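Local coordinates for ribosomal-protein-S5-alanine N-acetyltransferase (Vibrio fischeri, PDB 3IGR) that probably transfers the acetyl group of acetyl-CoA to the N-terminal alanine of ribosomal protein uS5, as a GNAT-family acetyltransferase of the RimJ subfamily, at residues A[77-86]-A[98-107]; A[89-99]-A[128-136]. One frame throughout, in Å; residues are numbered along the deposited sequence.

Contact 1 of 2, residues A[77-86]-A[98-107]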
loop_
_atom_site.group_PDB
_atom_site.type_symbol
_atom_site.label_atom_id
_atom_site.label_comp_id
_atom_site.label_asym_id
_atom_site.label_seq_id
_atom_site.Cartn_x
_atom_site.Cartn_y
_atom_site.Cartn_z
ATOM N N GLU A 77 -24.315 1.672 8.368
ATOM C CA GLU A 77 -25.405 0.703 8.315
ATOM C C GLU A 77 -25.542 -0.118 9.592
ATOM O O GLU A 77 -26.459 -0.927 9.708
ATOM C CB GLU A 77 -25.272 -0.182 7.074
ATOM C CG GLU A 77 -25.032 0.651 5.811
ATOM C CD GLU A 77 -25.402 -0.046 4.522
ATOM O OE1 GLU A 77 -25.500 -1.285 4.501
ATOM O OE2 GLU A 77 -25.593 0.658 3.511
ATOM N N HIS A 78 -24.644 0.112 10.551
ATOM C CA HIS A 78 -24.644 -0.608 11.829
ATOM C C HIS A 78 -24.632 -2.134 11.645
ATOM O O HIS A 78 -25.365 -2.858 12.311
ATOM C CB HIS A 78 -25.823 -0.174 12.712
ATOM C CG HIS A 78 -25.903 1.305 12.933
ATOM N ND1 HIS A 78 -24.920 2.014 13.592
ATOM C CD2 HIS A 78 -26.851 2.209 12.584
ATOM C CE1 HIS A 78 -25.257 3.291 13.636
ATOM N NE2 HIS A 78 -26.426 3.435 13.033
ATOM N N LYS A 79 -23.791 -2.611 10.734
ATOM C CA LYS A 79 -23.724 -4.029 10.434
ATOM C C LYS A 79 -22.275 -4.465 10.444
ATOM O O LYS A 79 -21.400 -3.702 10.058
ATOM C CB LYS A 79 -24.365 -4.322 9.069
ATOM N N ILE A 80 -22.023 -5.687 10.902
ATOM C CA ILE A 80 -20.703 -6.302 10.760
ATOM C C ILE A 80 -20.546 -6.731 9.308
ATOM O O ILE A 80 -21.454 -7.357 8.744
ATOM C CB ILE A 80 -20.542 -7.516 11.716
ATOM C CG1 ILE A 80 -20.372 -7.024 13.157
ATOM C CG2 ILE A 80 -19.375 -8.429 11.289
ATOM C CD1 ILE A 80 -20.560 -8.108 14.221
ATOM N N ILE A 81 -19.409 -6.381 8.710
ATOM C CA ILE A 81 -19.147 -6.666 7.296
ATOM C C ILE A 81 -17.816 -7.377 7.079
ATOM O O ILE A 81 -17.365 -7.537 5.947
ATOM C CB ILE A 81 -19.182 -5.377 6.441
ATOM C CG1 ILE A 81 -18.076 -4.416 6.904
ATOM C CG2 ILE A 81 -20.581 -4.748 6.529
ATOM C CD1 ILE A 81 -17.243 -3.809 5.803
ATOM N N GLY A 82 -17.195 -7.823 8.168
ATOM C CA GLY A 82 -15.900 -8.503 8.073
ATOM C C GLY A 82 -15.397 -8.937 9.429
ATOM O O GLY A 82 -15.919 -8.502 10.459
ATOM N N THR A 83 -14.385 -9.808 9.417
ATOM C CA THR A 83 -13.783 -10.328 10.628
ATOM C C THR A 83 -12.282 -10.473 10.394
ATOM O O THR A 83 -11.839 -10.682 9.260
ATOM C CB THR A 83 -14.342 -11.742 11.014
ATOM O OG1 THR A 83 -14.053 -12.656 9.959
ATOM C CG2 THR A 83 -15.859 -11.727 11.277
ATOM N N VAL A 84 -11.506 -10.337 11.456
ATOM C CA VAL A 84 -10.071 -10.647 11.406
ATOM C C VAL A 84 -9.818 -11.352 12.712
ATOM O O VAL A 84 -9.994 -10.761 13.777
ATOM C CB VAL A 84 -9.157 -9.384 11.267
ATOM C CG1 VAL A 84 -7.696 -9.785 11.114
ATOM C CG2 VAL A 84 -9.560 -8.532 10.041
ATOM N N SER A 85 -9.447 -12.627 12.636
ATOM C CA SER A 85 -9.348 -13.453 13.840
ATOM C C SER A 85 -7.918 -13.914 14.051
ATOM O O SER A 85 -7.347 -14.559 13.181
ATOM C CB SER A 85 -10.262 -14.666 13.718
ATOM O OG SER A 85 -10.031 -15.561 14.798
ATOM N N TYR A 86 -7.347 -13.581 15.207
ATOM C CA TYR A 86 -6.009 -14.063 15.592
ATOM C C TYR A 86 -6.217 -15.179 16.608
ATOM O O TYR A 86 -6.788 -14.956 17.682
ATOM C CB TYR A 86 -5.145 -12.934 16.161
ATOM C CG TYR A 86 -4.913 -11.854 15.142
ATOM C CD1 TYR A 86 -3.844 -11.931 14.254
ATOM C CD2 TYR A 86 -5.806 -10.778 15.014
ATOM C CE1 TYR A 86 -3.639 -10.944 13.298
ATOM C CE2 TYR A 86 -5.610 -9.788 14.051
ATOM C CZ TYR A 86 -4.523 -9.889 13.197
ATOM O OH TYR A 86 -4.325 -8.955 12.230
ATOM N N HIS A 98 -2.025 -17.273 14.344
ATOM C CA HIS A 98 -2.637 -17.426 13.044
ATOM C C HIS A 98 -3.664 -16.328 12.837
ATOM O O HIS A 98 -4.443 -16.021 13.740
ATOM C CB HIS A 98 -3.309 -18.799 12.952
ATOM C CG HIS A 98 -3.989 -19.052 11.647
ATOM N ND1 HIS A 98 -3.343 -19.621 10.567
ATOM C CD2 HIS A 98 -5.260 -18.806 11.240
ATOM C CE1 HIS A 98 -4.191 -19.726 9.556
ATOM N NE2 HIS A 98 -5.359 -19.239 9.938
ATOM N N VAL A 99 -3.658 -15.746 11.644
ATOM C CA VAL A 99 -4.683 -14.796 11.243
ATOM C C VAL A 99 -5.584 -15.437 10.185
ATOM O O VAL A 99 -5.102 -16.064 9.218
ATOM C CB VAL A 99 -4.091 -13.435 10.739
ATOM C CG1 VAL A 99 -3.201 -13.602 9.495
ATOM C CG2 VAL A 99 -5.233 -12.405 10.492
ATOM N N GLY A 100 -6.886 -15.285 10.386
ATOM C CA GLY A 100 -7.895 -15.668 9.377
ATOM C C GLY A 100 -8.865 -14.503 9.247
ATOM O O GLY A 100 -9.159 -13.834 10.239
ATOM N N TYR A 101 -9.366 -14.247 8.049
ATOM C CA TYR A 101 -10.231 -13.067 7.842
ATOM C C TYR A 101 -11.294 -13.349 6.796
ATOM O O TYR A 101 -11.153 -14.257 5.977
ATOM C CB TYR A 101 -9.423 -11.820 7.420
ATOM C CG TYR A 101 -8.377 -12.127 6.378
ATOM C CD1 TYR A 101 -7.064 -12.362 6.757
ATOM C CD2 TYR A 101 -8.708 -12.222 5.016
ATOM C CE1 TYR A 101 -6.100 -12.680 5.834
ATOM C CE2 TYR A 101 -7.755 -12.529 4.077
ATOM C CZ TYR A 101 -6.448 -12.757 4.496
ATOM O OH TYR A 101 -5.467 -13.077 3.603
ATOM N N SER A 102 -12.347 -12.540 6.820
ATOM C CA SER A 102 -13.387 -12.621 5.817
ATOM C C SER A 102 -14.002 -11.242 5.643
ATOM O O SER A 102 -13.881 -10.370 6.520
ATOM C CB SER A 102 -14.467 -13.650 6.220
ATOM O OG SER A 102 -15.173 -13.220 7.375
ATOM N N LEU A 103 -14.643 -11.058 4.496
ATOM C CA LEU A 103 -15.327 -9.822 4.151
ATOM C C LEU A 103 -16.637 -10.142 3.466
ATOM O O LEU A 103 -16.727 -11.093 2.673
ATOM C CB LEU A 103 -14.455 -8.971 3.228
ATOM C CG LEU A 103 -14.882 -7.517 2.956
ATOM C CD1 LEU A 103 -14.818 -6.689 4.216
ATOM C CD2 LEU A 103 -13.986 -6.919 1.896
ATOM N N ASP A 104 -17.655 -9.353 3.798
ATOM C CA ASP A 104 -18.952 -9.408 3.139
ATOM C C ASP A 104 -18.782 -9.272 1.628
ATOM O O ASP A 104 -17.989 -8.458 1.183
ATOM C CB ASP A 104 -19.840 -8.296 3.689
ATOM C CG ASP A 104 -21.268 -8.411 3.211
ATOM O OD1 ASP A 104 -22.086 -9.001 3.947
ATOM O OD2 ASP A 104 -21.562 -7.944 2.093
ATOM N N SER A 105 -19.512 -10.068 0.842
ATOM C CA SER A 105 -19.311 -10.084 -0.621
ATOM C C SER A 105 -19.733 -8.789 -1.329
ATOM O O SER A 105 -19.243 -8.489 -2.416
ATOM C CB SER A 105 -19.990 -11.300 -1.282
ATOM O OG SER A 105 -21.392 -11.181 -1.220
ATOM N N GLU A 106 -20.623 -8.015 -0.717
ATOM C CA GLU A 106 -21.021 -6.724 -1.301
ATOM C C GLU A 106 -19.994 -5.611 -1.032
ATOM O O GLU A 106 -20.085 -4.530 -1.597
ATOM C CB GLU A 106 -22.412 -6.326 -0.811
ATOM C CG GLU A 106 -23.504 -7.328 -1.202
ATOM C CD GLU A 106 -23.764 -7.376 -2.710
ATOM O OE1 GLU A 106 -23.674 -6.320 -3.378
ATOM O OE2 GLU A 106 -24.082 -8.467 -3.234
ATOM N N TYR A 107 -19.006 -5.903 -0.192
ATOM C CA TYR A 107 -17.995 -4.926 0.221
ATOM C C TYR A 107 -16.611 -5.160 -0.393
ATOM O O TYR A 107 -15.614 -4.553 0.024
ATOM C CB TYR A 107 -17.904 -4.898 1.747
ATOM C CG TYR A 107 -19.061 -4.158 2.376
ATOM C CD1 TYR A 107 -18.923 -2.818 2.746
ATOM C CD2 TYR A 107 -20.296 -4.790 2.586
ATOM C CE1 TYR A 107 -19.977 -2.120 3.319
ATOM C CE2 TYR A 107 -21.370 -4.097 3.159
ATOM C CZ TYR A 107 -21.191 -2.756 3.524
ATOM O OH TYR A 107 -22.220 -2.045 4.092
#

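Contact 2 of 2, residues A[89-99]-A[128-136]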
loop_
_atom_site.group_PDB
_atom_site.type_symbol
_atom_site.label_atom_id
_atom_site.label_comp_id
_atom_site.label_asym_id
_atom_site.label_seq_id
_atom_site.Cartn_x
_atom_site.Cartn_y
_atom_site.Cartn_z
ATOM N N ILE A 89 -2.637 -18.725 19.376
ATOM C CA ILE A 89 -1.560 -17.888 19.853
ATOM C C ILE A 89 -0.677 -18.650 20.848
ATOM O O ILE A 89 -1.185 -19.265 21.785
ATOM C CB ILE A 89 -2.112 -16.597 20.463
ATOM C CG1 ILE A 89 -2.728 -15.726 19.352
ATOM C CG2 ILE A 89 -1.024 -15.846 21.232
ATOM C CD1 ILE A 89 -3.389 -14.452 19.870
ATOM N N THR A 90 0.639 -18.616 20.612
ATOM C CA THR A 90 1.610 -19.201 21.527
ATOM C C THR A 90 2.602 -18.121 21.932
ATOM O O THR A 90 3.020 -17.316 21.103
ATOM C CB THR A 90 2.358 -20.377 20.857
ATOM O OG1 THR A 90 1.402 -21.323 20.373
ATOM C CG2 THR A 90 3.292 -21.087 21.832
ATOM N N ARG A 91 2.968 -18.105 23.208
ATOM C CA ARG A 91 3.962 -17.181 23.701
ATOM C C ARG A 91 5.286 -17.926 23.638
ATOM O O ARG A 91 5.517 -18.623 22.650
ATOM C CB ARG A 91 3.574 -16.682 25.104
ATOM C CG ARG A 91 2.199 -16.015 25.115
ATOM C CD ARG A 91 2.189 -14.828 24.131
ATOM N NE ARG A 91 0.890 -14.156 24.089
ATOM C CZ ARG A 91 0.682 -12.916 23.644
ATOM N NH1 ARG A 91 1.694 -12.161 23.197
ATOM N NH2 ARG A 91 -0.550 -12.421 23.673
ATOM N N PHE A 92 6.168 -17.781 24.631
ATOM C CA PHE A 92 7.439 -18.510 24.586
ATOM C C PHE A 92 7.144 -19.978 24.242
ATOM O O PHE A 92 6.240 -20.562 24.830
ATOM C CB PHE A 92 8.198 -18.403 25.919
ATOM C CG PHE A 92 9.453 -19.244 25.963
ATOM C CD1 PHE A 92 10.651 -18.766 25.436
ATOM C CD2 PHE A 92 9.426 -20.534 26.509
ATOM C CE1 PHE A 92 11.830 -19.567 25.460
ATOM C CE2 PHE A 92 10.591 -21.331 26.550
ATOM C CZ PHE A 92 11.793 -20.852 26.008
ATOM N N PRO A 93 7.917 -20.597 23.329
ATOM C CA PRO A 93 9.106 -20.094 22.639
ATOM C C PRO A 93 8.833 -19.702 21.190
ATOM O O PRO A 93 9.793 -19.593 20.406
ATOM C CB PRO A 93 10.021 -21.314 22.650
ATOM C CG PRO A 93 9.035 -22.471 22.414
ATOM C CD PRO A 93 7.786 -22.069 23.180
ATOM N N PHE A 94 7.547 -19.499 20.858
ATOM C CA PHE A 94 7.101 -19.269 19.475
ATOM C C PHE A 94 6.724 -17.815 19.235
ATOM O O PHE A 94 7.079 -17.225 18.200
ATOM C CB PHE A 94 5.862 -20.117 19.169
ATOM C CG PHE A 94 6.130 -21.587 18.992
ATOM C CD1 PHE A 94 6.376 -22.108 17.736
ATOM C CD2 PHE A 94 6.063 -22.457 20.075
ATOM C CE1 PHE A 94 6.589 -23.485 17.564
ATOM C CE2 PHE A 94 6.277 -23.825 19.919
ATOM C CZ PHE A 94 6.538 -24.337 18.662
ATOM N N HIS A 95 5.997 -17.226 20.194
ATOM C CA HIS A 95 5.492 -15.840 20.067
ATOM C C HIS A 95 4.802 -15.630 18.703
ATOM O O HIS A 95 5.112 -14.699 17.937
ATOM C CB HIS A 95 6.621 -14.837 20.345
ATOM C CG HIS A 95 7.134 -14.905 21.751
ATOM N ND1 HIS A 95 6.440 -14.383 22.819
ATOM C CD2 HIS A 95 8.269 -15.438 22.262
ATOM C CE1 HIS A 95 7.132 -14.584 23.933
ATOM N NE2 HIS A 95 8.244 -15.227 23.618
ATOM N N ALA A 96 3.844 -16.509 18.420
ATOM C CA ALA A 96 3.226 -16.584 17.090
ATOM C C ALA A 96 1.731 -16.801 17.183
ATOM O O ALA A 96 1.203 -17.234 18.225
ATOM C CB ALA A 96 3.845 -17.717 16.291
ATOM N N GLY A 97 1.056 -16.466 16.099
ATOM C CA GLY A 97 -0.368 -16.738 15.971
ATOM C C GLY A 97 -0.808 -16.794 14.527
ATOM O O GLY A 97 -0.060 -16.421 13.613
ATOM N N HIS A 98 -2.025 -17.273 14.344
ATOM C CA HIS A 98 -2.637 -17.426 13.044
ATOM C C HIS A 98 -3.664 -16.328 12.837
ATOM O O HIS A 98 -4.443 -16.021 13.740
ATOM C CB HIS A 98 -3.309 -18.799 12.952
ATOM C CG HIS A 98 -3.989 -19.052 11.647
ATOM N ND1 HIS A 98 -3.343 -19.621 10.567
ATOM C CD2 HIS A 98 -5.260 -18.806 11.240
ATOM C CE1 HIS A 98 -4.191 -19.726 9.556
ATOM N NE2 HIS A 98 -5.359 -19.239 9.938
ATOM N N VAL A 99 -3.658 -15.746 11.644
ATOM C CA VAL A 99 -4.683 -14.796 11.243
ATOM C C VAL A 99 -5.584 -15.437 10.185
ATOM O O VAL A 99 -5.102 -16.064 9.218
ATOM C CB VAL A 99 -4.091 -13.435 10.739
ATOM C CG1 VAL A 99 -3.201 -13.602 9.495
ATOM C CG2 VAL A 99 -5.233 -12.405 10.492
ATOM N N GLN A 128 0.802 -6.406 21.363
ATOM C CA GLN A 128 0.865 -7.779 21.883
ATOM C C GLN A 128 2.232 -8.442 21.749
ATOM O O GLN A 128 2.393 -9.578 22.167
ATOM C CB GLN A 128 -0.225 -8.671 21.282
ATOM C CG GLN A 128 -1.653 -8.321 21.720
ATOM C CD GLN A 128 -1.942 -8.651 23.173
ATOM O OE1 GLN A 128 -1.418 -9.605 23.722
ATOM N NE2 GLN A 128 -2.793 -7.856 23.800
ATOM N N ASN A 129 3.212 -7.735 21.191
ATOM C CA ASN A 129 4.577 -8.268 21.074
ATOM C C ASN A 129 4.625 -9.686 20.473
ATOM O O ASN A 129 5.337 -10.561 20.960
ATOM C CB ASN A 129 5.305 -8.203 22.438
ATOM C CG ASN A 129 6.820 -8.365 22.300
ATOM O OD1 ASN A 129 7.442 -7.779 21.395
ATOM N ND2 ASN A 129 7.425 -9.163 23.195
ATOM N N LEU A 130 3.841 -9.930 19.423
ATOM C CA LEU A 130 4.010 -11.179 18.690
ATOM C C LEU A 130 5.252 -11.059 17.836
ATOM O O LEU A 130 5.589 -9.969 17.373
ATOM C CB LEU A 130 2.790 -11.514 17.830
ATOM C CG LEU A 130 1.567 -12.074 18.560
ATOM C CD1 LEU A 130 0.569 -12.565 17.509
ATOM C CD2 LEU A 130 1.955 -13.223 19.468
ATOM N N HIS A 131 5.944 -12.175 17.643
ATOM C CA HIS A 131 7.107 -12.229 16.760
ATOM C C HIS A 131 6.717 -12.568 15.316
ATOM O O HIS A 131 7.378 -12.123 14.379
ATOM C CB HIS A 131 8.104 -13.277 17.271
ATOM C CG HIS A 131 9.279 -13.503 16.369
ATOM N ND1 HIS A 131 10.206 -12.523 16.096
ATOM C CD2 HIS A 131 9.681 -14.599 15.686
ATOM C CE1 HIS A 131 11.131 -13.004 15.283
ATOM N NE2 HIS A 131 10.831 -14.262 15.018
ATOM N N ARG A 132 5.645 -13.348 15.162
ATOM C CA ARG A 132 5.299 -13.997 13.879
ATOM C C ARG A 132 3.786 -14.107 13.743
ATOM O O ARG A 132 3.112 -14.509 14.702
ATOM C CB ARG A 132 5.924 -15.404 13.824
ATOM C CG ARG A 132 5.440 -16.333 12.689
ATOM C CD ARG A 132 5.851 -17.796 12.973
ATOM N NE ARG A 132 5.357 -18.737 11.967
ATOM C CZ ARG A 132 5.937 -18.942 10.784
ATOM N NH1 ARG A 132 7.034 -18.266 10.447
ATOM N NH2 ARG A 132 5.418 -19.816 9.927
ATOM N N ILE A 133 3.254 -13.757 12.573
ATOM C CA ILE A 133 1.838 -13.976 12.260
ATOM C C ILE A 133 1.836 -14.850 11.014
ATOM O O ILE A 133 2.513 -14.509 10.011
ATOM C CB ILE A 133 1.022 -12.658 11.969
ATOM C CG1 ILE A 133 1.056 -11.660 13.133
ATOM C CG2 ILE A 133 -0.428 -12.961 11.635
ATOM C CD1 ILE A 133 0.262 -12.065 14.327
HETATM N N MSE A 134 1.124 -15.954 11.073
HETATM C CA MSE A 134 0.992 -16.918 10.013
HETATM C C MSE A 134 -0.356 -16.784 9.299
HETATM O O MSE A 134 -1.343 -16.575 9.904
HETATM C CB MSE A 134 1.107 -18.335 10.574
HETATM C CG MSE A 134 2.509 -18.811 10.917
HETATM SE SE MSE A 134 2.702 -20.453 12.021
HETATM C CE MSE A 134 1.233 -20.268 13.180
ATOM N N ALA A 135 -0.351 -16.931 7.998
ATOM C CA ALA A 135 -1.557 -16.950 7.177
ATOM C C ALA A 135 -1.355 -17.999 6.100
ATOM O O ALA A 135 -0.220 -18.206 5.643
ATOM C CB ALA A 135 -1.815 -15.586 6.533
ATOM N N ALA A 136 -2.444 -18.675 5.731
ATOM C CA ALA A 136 -2.435 -19.726 4.726
ATOM C C ALA A 136 -3.653 -19.529 3.818
ATOM O O ALA A 136 -4.745 -19.227 4.295
ATOM C CB ALA A 136 -2.505 -21.080 5.389
HETATM O O HOH W 1 4.382 -12.507 22.633
HETATM O O HOH W 2 -4.915 -17.536 6.910
#

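Contact 1 of 2, residues A[77-86]-A[98-107]
Ile81 stands across the ring of Tyr107 at about a right angle, with CG2 over one face, 3.8 Å from the ring centroid and 24° off its normal. The branch reaches the ring because CG1 lies between the backbone N and the carbonyl carbon (chi1 62°), which leaves CG2 beside the N; CD1 lies over the same face, 3.6 Å from Tyr107 CD1. The hydroxyl of Tyr107 is hydrogen-bonded to Asp74. At the far end Val99 CG2 fits between two neighbours, 3.6 Å from Val84 CG1 and 3.5 Å from Tyr86 CE1; all three side chains point the same way. On the other face of the sheet Thr83 OG1 and Ser102 OG meet at 2.9 Å, and Ser102 OG has a second partner in Tyr26 OH. The backbones pair through Thr83 with Ser102 and Ser85 with Gly100; Asp104 N then bonds Ile81 O (2.8 Å, 176°), coming from above the carbonyl plane. This is a beta hairpin in the GNAT sheet: strand 68-74 flanks it through a classic bulge at Ile81 and Gly82, helix 112-126 covers Val84, Tyr86 and Tyr101, and helix 20-29 packs on Thr83.

Contact 2 of 2, residues A[89-99]-A[128-136]
Leu130 puts its CD2 methyl against the backbone of His95, 3.8 Å from His95 C, and over one face of the Arg91 guanidinium. Ile89 CG2 meets CD2 from another direction, so this one leucine fills the hollow between the turn and the start of strand 96-99. Gly97 presents only backbone to it, with Leu130 CD1 4.2 Å from Gly97 N. Beside this leucine, Arg91 bends at chi2 (-58°) to bring its guanidinium end-on to Gln128: NH1 bonds the backbone O at 2.9 Å, in both the carbonyl and guanidinium planes, while NH2 takes OE1 of the amide, whose plane is turned 54° from the guanidinium. Asn65 holds both groups from outside, its OD1 bonded to Gln128 NE2 and its backbone O to Arg91 NH2. A water joins Arg91 NH1, His95 ND1 and Asn129 O, bridging the turn to the loop that follows helix 112-126.

Strands 96-99 and 132-136 run parallel, as the two strands of a beta-alpha-beta crossover whose helix is 112-126, a core unit of the GNAT fold. His95 O starts the pairing by accepting from both His131 N (2.7 Å) and Arg132 N (3.1 Å); Gly97 N then bonds Arg132 O, Met134 N bonds Gly97 O, and Val99 N bonds Met134 O.

Further along, one face brings Ala96 CB against the flank of the extended Arg132 chain, a fit left doubtful by the two modelled conformers of that arginine. On the opposite face the side chains of Val99 and Ile133 cross at about a right angle, Val99 CG1 3.6 Å from Ile133 CG2; the same methyl rests on Ala135 CB at 3.8 Å. Beyond this pair a second water takes the N-H of Ala136 and donates to Val99 O.

The two contacts lie on one continuous sheet, their centres about 21 Å apart, with strand 96-103 between strands 79-90 and 132-137. That strand pairs antiparallel with 79-90 in contact 1 and parallel with 132-137 in contact 2, so His98 and Val99 belong to both. Along the chain the segments alternate: 77-86, 89-99, 98-107, then 128-136 after helix 112-126. A direct touch also joins them, with Tyr86 CD1 4.1 Å from Ile133 CD1 on the face that helix covers. Together they build the hairpin and the following crossover of the acetyltransferase sheet, contact 1 nearer the chain centre than contact 2, consistent with the common GNAT plan.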